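Long-range contacts in conserved hypothetical protein (Sulfolobus solfataricus, PDB 2FNA), which binds ADP in its P-loop ATPase domain and, as a member of the AAA+ class, probably hydrolyses ATP: residues G27-I32 with A200-E205; L34-R39 with G181-Y186; V142-Q147 with I174-E179. All blocks are in the same frame, centred on the assembly; numbering follows the deposited sequence.

Contact 1. Residues G27-I32 with A200-E205. With EDO (1,2-ethanediol), chain F.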
ATOM      1  N   GLY A  27       0.935 -10.326  15.792  1.00 33.14           N
ATOM      2  CA  GLY A  27       0.083 -11.355  16.373  1.00 32.34           C
ATOM      3  C   GLY A  27      -0.426 -12.362  15.357  1.00 32.26           C
ATOM      4  O   GLY A  27      -0.779 -13.482  15.725  1.00 30.69           O
ATOM      5  N   LEU A  28      -0.459 -11.971  14.081  1.00 32.03           N
ATOM      6  CA  LEU A  28      -0.890 -12.870  13.000  1.00 34.67           C
ATOM      7  C   LEU A  28      -2.172 -13.592  13.461  1.00 34.40           C
ATOM      8  O   LEU A  28      -2.261 -14.807  13.449  1.00 32.43           O
ATOM      9  CB  LEU A  28       0.231 -13.863  12.660  1.00 34.29           C
ATOM     10  CG  LEU A  28       1.563 -13.275  12.132  1.00 35.23           C
ATOM     11  CD1 LEU A  28       2.629 -14.360  12.002  1.00 36.47           C
ATOM     12  CD2 LEU A  28       1.417 -12.575  10.803  1.00 37.08           C
ATOM     13  N   ARG A  29      -3.133 -12.773  13.889  1.00 35.20           N
ATOM     14  CA  ARG A  29      -4.291 -13.174  14.654  1.00 36.25           C
ATOM     15  C   ARG A  29      -5.380 -13.887  13.855  1.00 34.45           C
ATOM     16  O   ARG A  29      -6.274 -14.483  14.436  1.00 36.51           O
ATOM     17  CB  ARG A  29      -4.863 -11.936  15.356  1.00 36.66           C
ATOM     18  CG  ARG A  29      -3.956 -11.416  16.457  1.00 42.14           C
ATOM     19  CD  ARG A  29      -4.457 -10.136  17.089  1.00 46.75           C
ATOM     20  NE  ARG A  29      -3.433  -9.559  17.966  1.00 54.45           N
ATOM     21  CZ  ARG A  29      -3.578  -8.454  18.698  1.00 56.74           C
ATOM     22  NH1 ARG A  29      -4.715  -7.764  18.665  1.00 53.03           N
ATOM     23  NH2 ARG A  29      -2.576  -8.033  19.469  1.00 56.85           N
ATOM     24  N   ALA A  30      -5.324 -13.781  12.531  1.00 32.48           N
ATOM     25  CA  ALA A  30      -6.107 -14.622  11.629  1.00 28.89           C
ATOM     26  C   ALA A  30      -5.158 -15.070  10.500  1.00 31.24           C
ATOM     27  O   ALA A  30      -4.059 -14.540  10.359  1.00 32.14           O
ATOM     28  CB  ALA A  30      -7.278 -13.848  11.070  1.00 29.00           C
ATOM     29  N   PRO A  31      -5.551 -16.076   9.721  1.00 29.60           N
ATOM     30  CA  PRO A  31      -4.725 -16.455   8.565  1.00 30.23           C
ATOM     31  C   PRO A  31      -4.410 -15.325   7.578  1.00 30.98           C
ATOM     32  O   PRO A  31      -3.379 -15.379   6.876  1.00 31.80           O
ATOM     33  CB  PRO A  31      -5.558 -17.550   7.902  1.00 29.10           C
ATOM     34  CG  PRO A  31      -6.292 -18.168   9.054  1.00 27.85           C
ATOM     35  CD  PRO A  31      -6.677 -17.006   9.917  1.00 29.52           C
ATOM     36  N   ILE A  32      -5.308 -14.336   7.518  1.00 31.03           N
ATOM     37  CA  ILE A  32      -5.091 -13.104   6.763  1.00 29.12           C
ATOM     38  C   ILE A  32      -5.112 -11.881   7.671  1.00 28.13           C
ATOM     39  O   ILE A  32      -6.058 -11.642   8.463  1.00 28.61           O
ATOM     40  CB  ILE A  32      -6.072 -12.953   5.562  1.00 33.07           C
ATOM     41  CG1 ILE A  32      -5.804 -14.038   4.522  1.00 27.76           C
ATOM     42  CG2 ILE A  32      -5.900 -11.580   4.879  1.00 29.28           C
ATOM     43  CD1 ILE A  32      -6.845 -14.116   3.464  1.00 33.73           C
ATOM     44  N   ALA A 200     -13.013 -13.665   8.760  1.00 30.84           N
ATOM     45  CA  ALA A 200     -12.535 -12.424   9.357  1.00 34.98           C
ATOM     46  C   ALA A 200     -11.044 -12.220   9.083  1.00 34.49           C
ATOM     47  O   ALA A 200     -10.271 -13.177   9.050  1.00 33.09           O
ATOM     48  CB  ALA A 200     -12.851 -12.365  10.853  1.00 36.39           C
ATOM     49  N   PHE A 201     -10.678 -10.966   8.806  1.00 34.44           N
ATOM     50  CA  PHE A 201      -9.294 -10.563   8.660  1.00 33.38           C
ATOM     51  C   PHE A 201      -8.879  -9.757   9.871  1.00 35.43           C
ATOM     52  O   PHE A 201      -9.630  -8.887  10.313  1.00 38.31           O
ATOM     53  CB  PHE A 201      -9.127  -9.696   7.413  1.00 36.09           C
ATOM     54  CG  PHE A 201      -9.685 -10.316   6.150  1.00 33.45           C
ATOM     55  CD1 PHE A 201      -9.667 -11.688   5.955  1.00 37.05           C
ATOM     56  CD2 PHE A 201     -10.203  -9.510   5.142  1.00 41.83           C
ATOM     57  CE1 PHE A 201     -10.179 -12.252   4.799  1.00 38.09           C
ATOM     58  CE2 PHE A 201     -10.696 -10.070   3.964  1.00 36.64           C
ATOM     59  CZ  PHE A 201     -10.685 -11.445   3.804  1.00 36.64           C
ATOM     60  N   SER A 202      -7.699 -10.048  10.417  1.00 34.00           N
ATOM     61  CA  SER A 202      -7.083  -9.202  11.431  1.00 33.27           C
ATOM     62  C   SER A 202      -6.590  -7.954  10.701  1.00 32.93           C
ATOM     63  O   SER A 202      -5.757  -8.044   9.765  1.00 35.02           O
ATOM     64  CB  SER A 202      -5.911  -9.900  12.107  1.00 34.18           C
ATOM     65  OG  SER A 202      -5.330  -9.081  13.112  1.00 32.89           O
ATOM     66  N   THR A 203      -7.109  -6.800  11.117  1.00 31.89           N
ATOM     67  CA  THR A 203      -6.920  -5.545  10.358  1.00 33.61           C
ATOM     68  C   THR A 203      -6.216  -4.496  11.223  1.00 34.01           C
ATOM     69  O   THR A 203      -6.598  -4.268  12.391  1.00 35.01           O
ATOM     70  CB  THR A 203      -8.280  -5.021   9.853  1.00 32.55           C
ATOM     71  OG1 THR A 203      -8.929  -6.068   9.121  1.00 32.51           O
ATOM     72  CG2 THR A 203      -8.098  -3.787   8.912  1.00 33.30           C
ATOM     73  N   VAL A 204      -5.152  -3.933  10.667  1.00 32.18           N
ATOM     74  CA  VAL A 204      -4.384  -2.828  11.240  1.00 30.82           C
ATOM     75  C   VAL A 204      -4.444  -1.652  10.251  1.00 31.04           C
ATOM     76  O   VAL A 204      -4.225  -1.839   9.052  1.00 33.95           O
ATOM     77  CB  VAL A 204      -2.927  -3.269  11.392  1.00 33.32           C
ATOM     78  CG1 VAL A 204      -2.101  -2.190  12.001  1.00 45.23           C
ATOM     79  CG2 VAL A 204      -2.838  -4.552  12.232  1.00 41.62           C
ATOM     80  N   GLU A 205      -4.811  -0.464  10.712  1.00 32.73           N
ATOM     81  CA  GLU A 205      -4.865   0.713   9.846  1.00 31.02           C
ATOM     82  C   GLU A 205      -3.881   1.789  10.344  1.00 33.25           C
ATOM     83  O   GLU A 205      -3.880   2.129  11.511  1.00 34.21           O
ATOM     84  CB  GLU A 205      -6.262   1.305   9.804  1.00 32.81           C
ATOM     85  CG  GLU A 205      -6.354   2.491   8.840  1.00 28.08           C
ATOM     86  CD  GLU A 205      -7.737   3.136   8.752  1.00 32.49           C
ATOM     87  OE1 GLU A 205      -8.639   2.762   9.536  1.00 46.96           O
ATOM     88  OE2 GLU A 205      -7.900   4.025   7.874  1.00 43.96           O
TER
HETATM   89  C1  EDO F 502     -14.202  -7.224   7.997  1.00 52.16           C
HETATM   90  O1  EDO F 502     -13.601  -5.921   7.770  1.00 49.92           O
HETATM   91  C2  EDO F 502     -13.286  -8.412   7.709  1.00 48.95           C
HETATM   92  O2  EDO F 502     -13.021  -9.105   8.938  1.00 53.82           O
HETATM   93  O   HOH W   1      -2.729  -9.885  13.055  1.00 26.76           O

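Contact 2. Residues L34-R39 with G181-Y186. With ADP (adenosine-5'-diphosphate), chain D.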
ATOM      1  N   LEU A  34      -4.764  -7.814   7.258  1.00 31.09           N
ATOM      2  CA  LEU A  34      -4.819  -6.656   6.368  1.00 33.20           C
ATOM      3  C   LEU A  34      -4.103  -5.478   7.022  1.00 31.85           C
ATOM      4  O   LEU A  34      -4.295  -5.172   8.201  1.00 30.12           O
ATOM      5  CB  LEU A  34      -6.251  -6.248   6.013  1.00 33.63           C
ATOM      6  CG  LEU A  34      -7.101  -7.241   5.230  1.00 36.54           C
ATOM      7  CD1 LEU A  34      -8.336  -6.503   4.784  1.00 36.60           C
ATOM      8  CD2 LEU A  34      -6.372  -7.865   4.015  1.00 34.22           C
ATOM      9  N   VAL A  35      -3.241  -4.841   6.244  1.00 33.16           N
ATOM     10  CA  VAL A  35      -2.589  -3.611   6.672  1.00 31.94           C
ATOM     11  C   VAL A  35      -3.126  -2.510   5.774  1.00 31.88           C
ATOM     12  O   VAL A  35      -2.886  -2.501   4.564  1.00 30.80           O
ATOM     13  CB  VAL A  35      -1.035  -3.708   6.621  1.00 31.17           C
ATOM     14  CG1 VAL A  35      -0.405  -2.393   7.105  1.00 30.01           C
ATOM     15  CG2 VAL A  35      -0.528  -4.881   7.547  1.00 33.52           C
ATOM     16  N   LEU A  36      -3.847  -1.584   6.384  1.00 31.64           N
ATOM     17  CA  LEU A  36      -4.472  -0.484   5.668  1.00 33.31           C
ATOM     18  C   LEU A  36      -3.845   0.875   6.000  1.00 33.68           C
ATOM     19  O   LEU A  36      -3.124   1.035   6.982  1.00 30.93           O
ATOM     20  CB  LEU A  36      -5.983  -0.450   5.985  1.00 33.64           C
ATOM     21  CG  LEU A  36      -6.735  -1.785   5.858  1.00 38.75           C
ATOM     22  CD1 LEU A  36      -8.164  -1.668   6.347  1.00 36.66           C
ATOM     23  CD2 LEU A  36      -6.729  -2.271   4.428  1.00 30.97           C
ATOM     24  N   GLY A  37      -4.155   1.861   5.161  1.00 35.11           N
ATOM     25  CA  GLY A  37      -3.621   3.201   5.317  1.00 33.01           C
ATOM     26  C   GLY A  37      -3.337   3.820   3.968  1.00 30.77           C
ATOM     27  O   GLY A  37      -3.025   3.117   3.022  1.00 32.77           O
ATOM     28  N   LEU A  38      -3.481   5.142   3.874  1.00 30.63           N
ATOM     29  CA  LEU A  38      -3.117   5.854   2.657  1.00 27.51           C
ATOM     30  C   LEU A  38      -1.660   5.644   2.351  1.00 29.95           C
ATOM     31  O   LEU A  38      -0.851   5.284   3.233  1.00 32.39           O
ATOM     32  CB  LEU A  38      -3.370   7.352   2.821  1.00 31.10           C
ATOM     33  CG  LEU A  38      -4.830   7.756   3.029  1.00 31.73           C
ATOM     34  CD1 LEU A  38      -4.943   9.215   3.627  1.00 34.67           C
ATOM     35  CD2 LEU A  38      -5.625   7.658   1.771  1.00 37.68           C
ATOM     36  N   ARG A  39      -1.291   5.888   1.107  1.00 28.05           N
ATOM     37  CA  ARG A  39       0.092   5.938   0.775  1.00 30.63           C
ATOM     38  C   ARG A  39       0.880   6.756   1.778  1.00 30.52           C
ATOM     39  O   ARG A  39       0.424   7.782   2.275  1.00 31.11           O
ATOM     40  CB  ARG A  39       0.317   6.509  -0.609  1.00 30.48           C
ATOM     41  CG  ARG A  39       0.191   5.526  -1.683  1.00 45.88           C
ATOM     42  CD  ARG A  39       0.578   6.139  -3.010  1.00 53.28           C
ATOM     43  NE  ARG A  39      -0.389   5.746  -4.003  1.00 57.94           N
ATOM     44  CZ  ARG A  39      -0.477   4.536  -4.530  1.00 65.31           C
ATOM     45  NH1 ARG A  39       0.378   3.573  -4.184  1.00 65.39           N
ATOM     46  NH2 ARG A  39      -1.433   4.293  -5.419  1.00 70.81           N
ATOM     47  N   GLY A 181     -10.695   0.539  -0.700  1.00 29.47           N
ATOM     48  CA  GLY A 181     -11.858  -0.012  -1.368  1.00 31.71           C
ATOM     49  C   GLY A 181     -11.451  -1.032  -2.412  1.00 30.34           C
ATOM     50  O   GLY A 181     -12.118  -2.042  -2.556  1.00 31.92           O
ATOM     51  N   LEU A 182     -10.371  -0.763  -3.151  1.00 30.02           N
ATOM     52  CA  LEU A 182      -9.932  -1.661  -4.208  1.00 32.26           C
ATOM     53  C   LEU A 182      -9.424  -2.966  -3.623  1.00 33.84           C
ATOM     54  O   LEU A 182      -9.653  -4.020  -4.200  1.00 32.69           O
ATOM     55  CB  LEU A 182      -8.876  -1.005  -5.129  1.00 32.56           C
ATOM     56  CG  LEU A 182      -8.548  -1.800  -6.408  1.00 36.84           C
ATOM     57  CD1 LEU A 182      -9.762  -1.811  -7.346  1.00 43.04           C
ATOM     58  CD2 LEU A 182      -7.316  -1.250  -7.148  1.00 35.54           C
ATOM     59  N   LEU A 183      -8.758  -2.889  -2.469  1.00 34.07           N
ATOM     60  CA  LEU A 183      -8.313  -4.102  -1.732  1.00 31.59           C
ATOM     61  C   LEU A 183      -9.477  -4.996  -1.301  1.00 29.99           C
ATOM     62  O   LEU A 183      -9.469  -6.212  -1.530  1.00 28.88           O
ATOM     63  CB  LEU A 183      -7.491  -3.731  -0.516  1.00 33.74           C
ATOM     64  CG  LEU A 183      -6.954  -4.933   0.327  1.00 35.17           C
ATOM     65  CD1 LEU A 183      -6.154  -5.907  -0.548  1.00 37.71           C
ATOM     66  CD2 LEU A 183      -6.110  -4.506   1.510  1.00 34.96           C
ATOM     67  N   TYR A 184     -10.503  -4.392  -0.698  1.00 30.36           N
ATOM     68  CA  TYR A 184     -11.716  -5.147  -0.366  1.00 30.22           C
ATOM     69  C   TYR A 184     -12.415  -5.757  -1.599  1.00 29.73           C
ATOM     70  O   TYR A 184     -12.870  -6.903  -1.557  1.00 28.53           O
ATOM     71  CB  TYR A 184     -12.664  -4.296   0.499  1.00 29.93           C
ATOM     72  CG  TYR A 184     -12.228  -4.224   1.960  1.00 30.26           C
ATOM     73  CD1 TYR A 184     -11.269  -3.313   2.394  1.00 35.37           C
ATOM     74  CD2 TYR A 184     -12.787  -5.073   2.911  1.00 39.60           C
ATOM     75  CE1 TYR A 184     -10.871  -3.260   3.744  1.00 37.28           C
ATOM     76  CE2 TYR A 184     -12.397  -5.023   4.237  1.00 39.83           C
ATOM     77  CZ  TYR A 184     -11.437  -4.120   4.646  1.00 34.46           C
ATOM     78  OH  TYR A 184     -11.110  -4.068   5.986  1.00 36.29           O
ATOM     79  N   ASP A 185     -12.520  -4.982  -2.683  1.00 29.36           N
ATOM     80  CA  ASP A 185     -13.068  -5.450  -3.941  1.00 26.22           C
ATOM     81  C   ASP A 185     -12.253  -6.628  -4.471  1.00 28.77           C
ATOM     82  O   ASP A 185     -12.813  -7.617  -4.943  1.00 30.79           O
ATOM     83  CB  ASP A 185     -13.033  -4.349  -4.995  1.00 26.14           C
ATOM     84  CG  ASP A 185     -14.041  -3.283  -4.727  1.00 33.40           C
ATOM     85  OD1 ASP A 185     -14.755  -3.417  -3.726  1.00 39.50           O
ATOM     86  OD2 ASP A 185     -14.108  -2.308  -5.501  1.00 35.43           O
ATOM     87  N   TYR A 186     -10.937  -6.519  -4.391  1.00 28.94           N
ATOM     88  CA  TYR A 186     -10.059  -7.626  -4.836  1.00 28.19           C
ATOM     89  C   TYR A 186     -10.373  -8.979  -4.140  1.00 28.05           C
ATOM     90  O   TYR A 186     -10.392 -10.032  -4.776  1.00 30.62           O
ATOM     91  CB  TYR A 186      -8.587  -7.273  -4.652  1.00 28.80           C
ATOM     92  CG  TYR A 186      -7.732  -8.492  -4.912  1.00 25.38           C
ATOM     93  CD1 TYR A 186      -7.626  -9.019  -6.194  1.00 30.76           C
ATOM     94  CD2 TYR A 186      -7.160  -9.180  -3.879  1.00 27.41           C
ATOM     95  CE1 TYR A 186      -6.899 -10.181  -6.442  1.00 30.31           C
ATOM     96  CE2 TYR A 186      -6.437 -10.318  -4.111  1.00 28.78           C
ATOM     97  CZ  TYR A 186      -6.330 -10.828  -5.399  1.00 29.79           C
ATOM     98  OH  TYR A 186      -5.572 -11.982  -5.602  1.00 31.26           O
TER
HETATM   99  PB  ADP D 500       3.476   3.042   2.885  1.00 22.86           P
HETATM  100  O1B ADP D 500       2.288   3.121   3.790  1.00 24.48           O
HETATM  101  O2B ADP D 500       3.309   3.925   1.653  1.00 24.69           O
HETATM  102  O3B ADP D 500       4.016   1.681   2.599  1.00 18.45           O
HETATM  103  PA  ADP D 500       6.190   3.497   3.958  1.00 27.77           P
HETATM  104  O1A ADP D 500       6.474   2.402   4.936  1.00 26.22           O
HETATM  105  O2A ADP D 500       6.800   3.239   2.644  1.00 26.59           O
HETATM  106  O3A ADP D 500       4.621   3.875   3.759  1.00 25.84           O
HETATM  107  O5' ADP D 500       6.632   4.850   4.664  1.00 22.29           O
HETATM  108  C5' ADP D 500       6.691   6.104   3.964  1.00 23.14           C
HETATM  109  C4' ADP D 500       7.880   6.920   4.463  1.00 24.82           C
HETATM  110  O4' ADP D 500       7.641   7.462   5.748  1.00 27.83           O
HETATM  111  C3' ADP D 500       9.154   6.147   4.605  1.00 24.37           C
HETATM  112  O3' ADP D 500      10.240   7.080   4.424  1.00 25.55           O
HETATM  113  C2' ADP D 500       9.160   5.702   6.051  1.00 28.70           C
HETATM  114  O2' ADP D 500      10.470   5.495   6.558  1.00 29.93           O
HETATM  115  C1' ADP D 500       8.522   6.897   6.702  1.00 26.56           C
HETATM  116  N9  ADP D 500       7.707   6.618   7.879  1.00 27.46           N
HETATM  117  C8  ADP D 500       6.378   6.376   7.879  1.00 29.01           C
HETATM  118  N7  ADP D 500       5.934   6.232   9.127  1.00 28.99           N
HETATM  119  C5  ADP D 500       7.001   6.361   9.952  1.00 33.19           C
HETATM  120  C6  ADP D 500       7.251   6.328  11.409  1.00 33.01           C
HETATM  121  N6  ADP D 500       6.239   6.087  12.269  1.00 27.44           N
HETATM  122  N1  ADP D 500       8.518   6.550  11.861  1.00 24.07           N
HETATM  123  C2  ADP D 500       9.541   6.806  11.024  1.00 35.09           C
HETATM  124  N3  ADP D 500       9.387   6.859   9.690  1.00 31.47           N
HETATM  125  C4  ADP D 500       8.165   6.654   9.124  1.00 30.36           C

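Contact 3. Residues V142-Q147 with I174-E179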
ATOM      1  N   VAL A 142       3.745 -12.205   2.264  1.00 31.47           N
ATOM      2  CA  VAL A 142       3.460 -10.792   2.192  1.00 33.07           C
ATOM      3  C   VAL A 142       3.100 -10.433   0.785  1.00 33.26           C
ATOM      4  O   VAL A 142       3.876 -10.684  -0.162  1.00 32.85           O
ATOM      5  CB  VAL A 142       4.677  -9.940   2.647  1.00 31.61           C
ATOM      6  CG1 VAL A 142       4.368  -8.483   2.592  1.00 36.19           C
ATOM      7  CG2 VAL A 142       5.111 -10.340   4.045  1.00 41.45           C
ATOM      8  N   LEU A 143       1.930  -9.814   0.667  1.00 33.00           N
ATOM      9  CA  LEU A 143       1.464  -9.237  -0.571  1.00 34.71           C
ATOM     10  C   LEU A 143       1.340  -7.766  -0.312  1.00 34.06           C
ATOM     11  O   LEU A 143       0.309  -7.296   0.147  1.00 29.34           O
ATOM     12  CB  LEU A 143       0.113  -9.836  -0.954  1.00 35.23           C
ATOM     13  CG  LEU A 143       0.051 -11.365  -1.074  1.00 33.90           C
ATOM     14  CD1 LEU A 143      -1.326 -11.805  -1.446  1.00 42.84           C
ATOM     15  CD2 LEU A 143       1.035 -11.876  -2.080  1.00 40.02           C
ATOM     16  N   ASP A 144       2.422  -7.045  -0.572  1.00 33.81           N
ATOM     17  CA  ASP A 144       2.483  -5.638  -0.261  1.00 36.14           C
ATOM     18  C   ASP A 144       1.931  -4.865  -1.461  1.00 36.30           C
ATOM     19  O   ASP A 144       2.522  -4.842  -2.537  1.00 36.61           O
ATOM     20  CB  ASP A 144       3.917  -5.251   0.087  1.00 37.73           C
ATOM     21  CG  ASP A 144       4.045  -3.868   0.748  1.00 36.25           C
ATOM     22  OD1 ASP A 144       3.032  -3.179   0.983  1.00 36.01           O
ATOM     23  OD2 ASP A 144       5.214  -3.467   1.023  1.00 31.57           O
ATOM     24  N   GLU A 145       0.792  -4.234  -1.221  1.00 35.81           N
ATOM     25  CA  GLU A 145      -0.087  -3.632  -2.241  1.00 35.26           C
ATOM     26  C   GLU A 145      -0.846  -4.705  -3.045  1.00 34.17           C
ATOM     27  O   GLU A 145      -0.823  -4.723  -4.268  1.00 34.81           O
ATOM     28  CB  GLU A 145       0.655  -2.633  -3.140  1.00 32.87           C
ATOM     29  CG  GLU A 145       1.249  -1.413  -2.376  1.00 33.89           C
ATOM     30  CD  GLU A 145       0.224  -0.473  -1.791  1.00 31.88           C
ATOM     31  OE1 GLU A 145      -0.940  -0.417  -2.263  1.00 37.70           O
ATOM     32  OE2 GLU A 145       0.570   0.237  -0.820  1.00 39.78           O
ATOM     33  N   ALA A 146      -1.529  -5.581  -2.318  1.00 33.86           N
ATOM     34  CA  ALA A 146      -2.196  -6.740  -2.880  1.00 31.85           C
ATOM     35  C   ALA A 146      -3.279  -6.402  -3.888  1.00 31.68           C
ATOM     36  O   ALA A 146      -3.519  -7.198  -4.788  1.00 33.07           O
ATOM     37  CB  ALA A 146      -2.787  -7.607  -1.747  1.00 31.48           C
ATOM     38  N   GLN A 147      -3.937  -5.239  -3.730  1.00 32.88           N
ATOM     39  CA  GLN A 147      -4.946  -4.779  -4.678  1.00 32.78           C
ATOM     40  C   GLN A 147      -4.411  -4.663  -6.143  1.00 34.40           C
ATOM     41  O   GLN A 147      -5.180  -4.656  -7.067  1.00 35.12           O
ATOM     42  CB  GLN A 147      -5.622  -3.462  -4.225  1.00 31.58           C
ATOM     43  CG  GLN A 147      -4.886  -2.130  -4.522  1.00 30.84           C
ATOM     44  CD  GLN A 147      -3.682  -1.876  -3.628  1.00 33.05           C
ATOM     45  OE1 GLN A 147      -3.316  -2.701  -2.796  1.00 36.33           O
ATOM     46  NE2 GLN A 147      -3.079  -0.735  -3.791  1.00 33.42           N
ATOM     47  N   ILE A 174       0.060 -11.552   5.042  1.00 29.71           N
ATOM     48  CA  ILE A 174      -0.056 -10.152   5.348  1.00 30.77           C
ATOM     49  C   ILE A 174      -0.302  -9.429   4.034  1.00 31.68           C
ATOM     50  O   ILE A 174       0.531  -9.483   3.123  1.00 33.45           O
ATOM     51  CB  ILE A 174       1.211  -9.589   6.083  1.00 27.32           C
ATOM     52  CG1 ILE A 174       1.405 -10.280   7.424  1.00 34.05           C
ATOM     53  CG2 ILE A 174       1.092  -8.080   6.298  1.00 30.73           C
ATOM     54  CD1 ILE A 174       2.756  -9.985   8.038  1.00 39.78           C
HETATM   55  N   MSE A 175      -1.444  -8.756   3.944  1.00 31.19           N
HETATM   56  CA  MSE A 175      -1.817  -8.058   2.711  1.00 31.01           C
HETATM   57  C   MSE A 175      -2.050  -6.603   3.017  1.00 31.66           C
HETATM   58  O   MSE A 175      -2.933  -6.261   3.818  1.00 33.81           O
HETATM   59  CB  MSE A 175      -3.107  -8.652   2.108  1.00 30.76           C
HETATM   60  CG  MSE A 175      -3.061 -10.163   1.996  1.00 31.40           C
HETATM   61 SE   MSE A 175      -4.527 -11.006   1.027  0.75 32.06          SE
HETATM   62  CE  MSE A 175      -3.897 -12.754   1.247  1.00 37.35           C
ATOM     63  N   SER A 176      -1.318  -5.740   2.331  1.00 31.86           N
ATOM     64  CA  SER A 176      -1.453  -4.318   2.554  1.00 33.80           C
ATOM     65  C   SER A 176      -2.116  -3.658   1.361  1.00 31.57           C
ATOM     66  O   SER A 176      -2.070  -4.186   0.251  1.00 30.24           O
ATOM     67  CB  SER A 176      -0.083  -3.678   2.780  1.00 33.26           C
ATOM     68  OG  SER A 176       0.644  -3.634   1.571  1.00 32.28           O
ATOM     69  N   GLY A 177      -2.758  -2.522   1.588  1.00 30.40           N
ATOM     70  CA  GLY A 177      -3.245  -1.743   0.462  1.00 28.85           C
ATOM     71  C   GLY A 177      -3.426  -0.289   0.740  1.00 30.75           C
ATOM     72  O   GLY A 177      -4.089   0.094   1.712  1.00 30.48           O
ATOM     73  N   SER A 178      -2.886   0.537  -0.145  1.00 29.24           N
ATOM     74  CA  SER A 178      -3.038   1.975  -0.044  1.00 32.14           C
ATOM     75  C   SER A 178      -4.382   2.449  -0.562  1.00 33.93           C
ATOM     76  O   SER A 178      -4.737   3.588  -0.339  1.00 34.65           O
ATOM     77  CB  SER A 178      -1.923   2.695  -0.813  1.00 36.05           C
ATOM     78  OG  SER A 178      -0.671   2.474  -0.164  1.00 36.33           O
ATOM     79  N   GLU A 179      -5.093   1.579  -1.293  1.00 35.15           N
ATOM     80  CA  GLU A 179      -6.362   1.891  -1.940  1.00 35.15           C
ATOM     81  C   GLU A 179      -7.364   0.935  -1.278  1.00 34.87           C
ATOM     82  O   GLU A 179      -7.580  -0.186  -1.741  1.00 34.59           O
ATOM     83  CB  GLU A 179      -6.277   1.623  -3.457  1.00 34.77           C
ATOM     84  CG  GLU A 179      -5.284   2.521  -4.224  1.00 42.28           C
ATOM     85  CD  GLU A 179      -4.885   1.956  -5.606  1.00 42.13           C
ATOM     86  OE1 GLU A 179      -4.517   0.748  -5.711  1.00 46.45           O
ATOM     87  OE2 GLU A 179      -4.890   2.733  -6.595  1.00 45.30           O
TER

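Contact 1. Residues G27-I32 with A200-E205
A200 opens the contact with its backbone: its carbonyl O lies 3.7 Å from A30 CB, at the point where the chain is about to enter edge strand 202-206. F201 follows with its ring beside I32, the two side chains running the same way, so that I32 CG2 sits over one face of the ring and I32 CB comes to 3.8 Å from F201 CD1. The backbone N of F201 points away from I32 and donates to O2 of an ethanediol molecule, probably a guest from the crystallisation liquor. At S202 the two backbones join: its N donates to I32 O at 3.0 Å, a bent bond (141°). A chi1 of -179° swings S202 OG opposite its own N and places it 3.7 Å from R29 CB, on the loop that follows helix 19-27. A water joins the two residues, accepting from R29 N at 3.0 Å and hydrogen-bonded to S202 OG at 2.7 Å. The strand then continues alongside 32-37, where S202 and V204 bond to L34. One direct backbone bond, the packing of I32 on F201 and a water-carried link thus hold the loop to the outermost strand, and part of the join depends on solvent.

Contact 2. Residues L34-R39 with G181-Y186
Strand 34-37 and helix 181-186 run nearly antiparallel, 153° between their directions, with axes 10.5 Å apart at closest approach, a spacing bridged by side chains alone. L34 and L36, two residues apart on the strand, both point toward the helix and each divides its methyl groups between L183 and Y184. L183 enters with CG opposite its backbone N (chi1 -179°), which carries CD2 toward the strand, 3.7 Å from L36 CD2 and 4.2 Å from L34 CD2. L34 and L183 pass alongside each other, pointing opposite ways. The Y184 ring reaches the same two leucines from the next helix residue: L36 CD1 meets it at the edge, near the ring plane and 4.1 Å from CE1, the side chains crossing at about a right angle, while L34 CD1 lies 3.9 Å from CZ and the phenol OH 3.8 Å from L36 CD1. Replacing Y184 with an alanine would probably uncover the CD1 methyls of L34 and L36 and open a gap along this side of the sheet. V35, directed away from the helix, packs instead on helix 43-54, giving the three-layer sandwich of P-loop NTPases. Beyond it the strand leads through G37, consistent with the start of a Walker A loop, to L38 and R39 of the ADP pocket. No hydrogen bond joins the two segments, whose hold rests on van der Waals packing.

Contact 3. Residues V142-Q147 with I174-E179
S176 OG stands at the centre of the contact, donating to D144 OD1 at 2.5 Å, on the anti side of the carboxylate, and accepting from E145 N at 2.9 Å. Next along, the E145 carboxylate takes two bonds from S178, one at each oxygen: N to OE1 at 3.0 Å and OG to OE2 at 2.6 Å, both syn. Q147 NE2 also donates to E145 OE1, at 2.6 Å, and its second hydrogen goes to E179 OE1 at 2.8 Å, so the amide fixes two acidic groups with both partners nearly in its plane. Folding back at chi2 (-74°) brings the Q147 amide to this position. These residues extend from the C-terminal ends of two parallel strands joined by a beta-alpha-beta crossover through helix 158-167, where P-loop ATPases place their catalytic machinery; D144 and E145 are consistent with a Walker B acidic pair, D144 lying about 4 Å from the bound magnesium ion at nearest atoms. Behind them the strands pair through L143 N to I174 O and S176 N to L143 O. L143 CD1 packs on the selenomethionine methyl of M175, 3.8 Å from CE. Further out, D144 OD2 is held by Y60 and S44, and S178 OG by K43.

All three contacts meet on one parallel sheet, whose strand 32-37 lies between 202-206 and 171-177. Contact 3 is the most deeply buried, a strand-to-strand pairing rich in hydrogen bonds, of backbone and of polar and acidic side chains, beside the nucleotide site. Contact 2 is also buried yet has no hydrogen bond across it, for it joins a strand to the helix covering one side of the sheet by packing of leucines and a tyrosine. Contact 1, at the edge, is partly exposed and mixes one backbone bond with a water and a little packing. They are continuous with each other: L36 N reaches V204 O and V35 N reaches M175 O, both at hydrogen-bonding distance, while I32 CD1 packs on M175 CE.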